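Local coordinates for protein putative peptidase (Chlamydophila abortus, PDB 3CE2) that is a putative zinc metallopeptidase of the M3B (oligopeptidase F) family, predicted to degrade a variety of small bioactive peptides, at residues 375-386 with 403-414. Residues are numbered along the deposited sequence; the frame is centred on the assembly and turned at random.
Sequences YSSGCYDSHPYV and EGGHSMHSYFSR. With ZN (zinc ion), chain D.
Strand 375-377 runs almost parallel to helix 403-414, at 14° with 7.6 Å between the axes. This is the HExxH zinc helix of an M3 metallopeptidase lying under the edge strand of a small mixed sheet: the chain turns back through a loop that holds a type I turn from Cys379 to Ser382 and returns antiparallel as 385-386. Ser376 OG donates to Glu403 OE1 at 2.6 Å, meeting the anti side of the carboxylate 18° out of its plane. Glu403 reaches that hydroxyl through a bend at chi2 (-51°), its carboxylate lying along the backbone of Tyr375. The same OG meets His406 CB at 3.3 Å and lies farther off at the ring edge, near its plane. His406 NE2 binds the zinc ion at 2.2 Å, with His402 and Glu430 completing the site. One turn on from Glu403, Ser407 fits between Ser376, Pro384 and Val386; its OG makes a weak hydrogen bond back to Glu403 O and packs against Pro384 CB at 3.7 Å. At the far end, Arg414 stretches out from CG to NE along the backbone of Gly378 and Cys379, while Tyr380 slides past it in the opposite direction, its hydroxyl hydrogen-bonded to Gln417 O. The guanidinium is layered between two groups: Ser410 CB lies over the centre of one face, and Cys379 O stands 3.1 Å above the plane of the other, displaced toward the rim.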
# COMPACT_ATOMS: atom_id res chain seq x y z
N TYR A 375 0.55 -3.06 12.68
CA TYR A 375 1.45 -2.24 11.85
C TYR A 375 2.91 -2.37 12.26
O TYR A 375 3.23 -2.97 13.28
CB TYR A 375 1.04 -0.76 11.89
CG TYR A 375 1.21 -0.09 13.24
CD1 TYR A 375 2.48 0.09 13.81
CD2 TYR A 375 0.10 0.38 13.94
CE1 TYR A 375 2.64 0.72 15.04
CE2 TYR A 375 0.24 1.02 15.18
CZ TYR A 375 1.51 1.19 15.73
OH TYR A 375 1.63 1.80 16.96
N SER A 376 3.78 -1.80 11.42
CA SER A 376 5.19 -1.61 11.71
C SER A 376 5.48 -0.14 11.68
O SER A 376 4.97 0.59 10.84
CB SER A 376 6.04 -2.25 10.64
OG SER A 376 5.39 -3.40 10.16
N SER A 377 6.34 0.31 12.58
CA SER A 377 6.68 1.71 12.62
C SER A 377 8.07 1.79 13.22
O SER A 377 8.72 0.78 13.42
CB SER A 377 5.64 2.48 13.46
OG SER A 377 5.97 3.85 13.57
N GLY A 378 8.51 3.00 13.51
CA GLY A 378 9.85 3.21 14.03
C GLY A 378 10.38 4.37 13.23
O GLY A 378 9.67 4.93 12.40
N CYS A 379 11.61 4.76 13.48
CA CYS A 379 12.21 5.79 12.63
C CYS A 379 13.66 5.44 12.49
O CYS A 379 14.10 4.38 12.96
CB CYS A 379 12.07 7.18 13.25
SG CYS A 379 12.77 7.23 14.91
N TYR A 380 14.40 6.37 11.88
CA TYR A 380 15.79 6.14 11.55
C TYR A 380 16.58 5.68 12.76
O TYR A 380 17.42 4.79 12.65
CB TYR A 380 16.41 7.39 10.94
CG TYR A 380 17.74 7.15 10.28
CD1 TYR A 380 17.82 6.55 9.02
CD2 TYR A 380 18.94 7.50 10.92
CE1 TYR A 380 19.04 6.32 8.40
CE2 TYR A 380 20.17 7.27 10.33
CZ TYR A 380 20.22 6.68 9.06
OH TYR A 380 21.44 6.46 8.47
N ASP A 381 16.25 6.23 13.92
CA ASP A 381 17.03 5.98 15.13
C ASP A 381 16.63 4.76 15.98
O ASP A 381 17.42 4.28 16.80
CB ASP A 381 17.12 7.26 15.95
CG ASP A 381 17.93 8.34 15.24
OD1 ASP A 381 19.12 8.08 14.94
OD2 ASP A 381 17.38 9.43 14.94
N SER A 382 15.44 4.23 15.74
CA SER A 382 14.92 3.10 16.52
C SER A 382 15.06 1.78 15.78
O SER A 382 15.30 1.75 14.58
CB SER A 382 13.45 3.34 16.81
OG SER A 382 12.74 3.72 15.63
N HIS A 383 14.87 0.67 16.48
CA HIS A 383 14.64 -0.57 15.76
C HIS A 383 13.18 -0.49 15.32
O HIS A 383 12.50 0.47 15.67
CB HIS A 383 14.97 -1.82 16.59
CG HIS A 383 14.61 -1.72 18.03
ND1 HIS A 383 15.57 -1.64 19.02
CD2 HIS A 383 13.42 -1.69 18.66
CE1 HIS A 383 14.98 -1.57 20.20
NE2 HIS A 383 13.67 -1.60 20.01
N PRO A 384 12.72 -1.45 14.49
CA PRO A 384 11.33 -1.38 14.06
C PRO A 384 10.41 -1.77 15.22
O PRO A 384 10.81 -2.50 16.13
CB PRO A 384 11.24 -2.41 12.93
CG PRO A 384 12.38 -3.33 13.16
CD PRO A 384 13.43 -2.60 13.91
N TYR A 385 9.19 -1.27 15.22
CA TYR A 385 8.29 -1.57 16.29
C TYR A 385 7.06 -2.14 15.64
O TYR A 385 6.53 -1.58 14.67
CB TYR A 385 7.97 -0.32 17.10
CG TYR A 385 9.07 0.05 18.08
CD1 TYR A 385 9.35 -0.79 19.16
CD2 TYR A 385 9.81 1.24 17.95
CE1 TYR A 385 10.35 -0.47 20.09
CE2 TYR A 385 10.81 1.56 18.87
CZ TYR A 385 11.07 0.69 19.94
OH TYR A 385 12.04 0.96 20.89
N VAL A 386 6.66 -3.29 16.12
CA VAL A 386 5.49 -3.94 15.56
C VAL A 386 4.38 -3.93 16.59
O VAL A 386 4.53 -4.51 17.68
CB VAL A 386 5.78 -5.40 15.25
CG1 VAL A 386 4.55 -6.05 14.69
CG2 VAL A 386 6.91 -5.49 14.29
N GLU A 403 3.88 -8.03 8.89
CA GLU A 403 4.50 -6.93 9.60
C GLU A 403 5.99 -7.17 9.76
O GLU A 403 6.78 -6.23 9.72
CB GLU A 403 3.83 -6.69 10.97
CG GLU A 403 2.36 -6.26 10.86
CD GLU A 403 2.14 -5.07 9.91
OE1 GLU A 403 3.11 -4.38 9.54
OE2 GLU A 403 0.98 -4.83 9.52
N GLY A 404 6.38 -8.44 9.93
CA GLY A 404 7.81 -8.80 9.95
C GLY A 404 8.50 -8.41 8.65
O GLY A 404 9.66 -7.98 8.63
N GLY A 405 7.79 -8.55 7.55
CA GLY A 405 8.29 -8.09 6.28
C GLY A 405 8.58 -6.60 6.23
O GLY A 405 9.70 -6.22 5.86
N HIS A 406 7.59 -5.75 6.57
CA HIS A 406 7.80 -4.29 6.57
C HIS A 406 8.95 -3.98 7.49
O HIS A 406 9.79 -3.14 7.19
CB HIS A 406 6.60 -3.50 7.11
CG HIS A 406 5.41 -3.48 6.22
ND1 HIS A 406 5.49 -3.26 4.86
CD2 HIS A 406 4.09 -3.61 6.50
CE1 HIS A 406 4.28 -3.29 4.34
NE2 HIS A 406 3.41 -3.50 5.31
N SER A 407 8.95 -4.64 8.63
CA SER A 407 9.91 -4.38 9.66
C SER A 407 11.34 -4.66 9.24
O SER A 407 12.19 -3.79 9.37
CB SER A 407 9.53 -5.15 10.93
OG SER A 407 8.50 -4.43 11.58
N MET A 408 11.60 -5.86 8.72
CA MET A 408 12.92 -6.18 8.19
C MET A 408 13.34 -5.24 7.06
O MET A 408 14.49 -4.74 7.04
CB MET A 408 12.98 -7.65 7.79
CG MET A 408 12.89 -8.59 9.00
SD MET A 408 14.27 -8.39 10.18
CE MET A 408 15.52 -9.40 9.40
N HIS A 409 12.41 -4.94 6.15
CA HIS A 409 12.68 -3.98 5.07
C HIS A 409 13.24 -2.71 5.72
O HIS A 409 14.34 -2.24 5.36
CB HIS A 409 11.39 -3.64 4.33
CG HIS A 409 11.58 -3.01 2.99
ND1 HIS A 409 12.79 -2.50 2.55
CD2 HIS A 409 10.69 -2.78 1.99
CE1 HIS A 409 12.64 -2.00 1.34
NE2 HIS A 409 11.38 -2.14 0.98
N SER A 410 12.50 -2.17 6.68
CA SER A 410 12.87 -0.89 7.31
C SER A 410 14.19 -0.98 8.06
O SER A 410 15.02 -0.07 8.02
CB SER A 410 11.77 -0.40 8.25
OG SER A 410 10.82 0.38 7.53
N TYR A 411 14.37 -2.10 8.74
CA TYR A 411 15.53 -2.35 9.52
C TYR A 411 16.73 -2.34 8.58
O TYR A 411 17.68 -1.59 8.80
CB TYR A 411 15.38 -3.71 10.19
CG TYR A 411 16.63 -4.27 10.77
CD1 TYR A 411 17.04 -3.92 12.05
CD2 TYR A 411 17.40 -5.17 10.05
CE1 TYR A 411 18.21 -4.45 12.60
CE2 TYR A 411 18.58 -5.71 10.58
CZ TYR A 411 18.98 -5.34 11.85
OH TYR A 411 20.13 -5.86 12.38
N PHE A 412 16.68 -3.14 7.53
CA PHE A 412 17.78 -3.22 6.58
C PHE A 412 18.11 -1.88 5.94
O PHE A 412 19.27 -1.55 5.79
CB PHE A 412 17.46 -4.23 5.49
CG PHE A 412 17.75 -5.64 5.86
CD1 PHE A 412 18.92 -5.98 6.51
CD2 PHE A 412 16.87 -6.65 5.50
CE1 PHE A 412 19.20 -7.30 6.81
CE2 PHE A 412 17.13 -7.98 5.81
CZ PHE A 412 18.30 -8.30 6.46
N SER A 413 17.08 -1.12 5.57
CA SER A 413 17.27 0.19 4.93
C SER A 413 17.90 1.22 5.84
O SER A 413 18.72 2.02 5.39
CB SER A 413 15.96 0.73 4.39
OG SER A 413 15.60 0.03 3.21
N ARG A 414 17.51 1.21 7.11
CA ARG A 414 18.04 2.18 8.08
C ARG A 414 19.49 1.90 8.40
O ARG A 414 20.29 2.83 8.53
CB ARG A 414 17.23 2.12 9.38
CG ARG A 414 15.91 2.84 9.28
CD ARG A 414 14.99 2.39 10.36
NE ARG A 414 13.65 2.85 10.06
CZ ARG A 414 12.56 2.46 10.71
NH1 ARG A 414 12.66 1.61 11.74
NH2 ARG A 414 11.39 2.93 10.34
ZN ZN D . 1.32 -3.90 4.85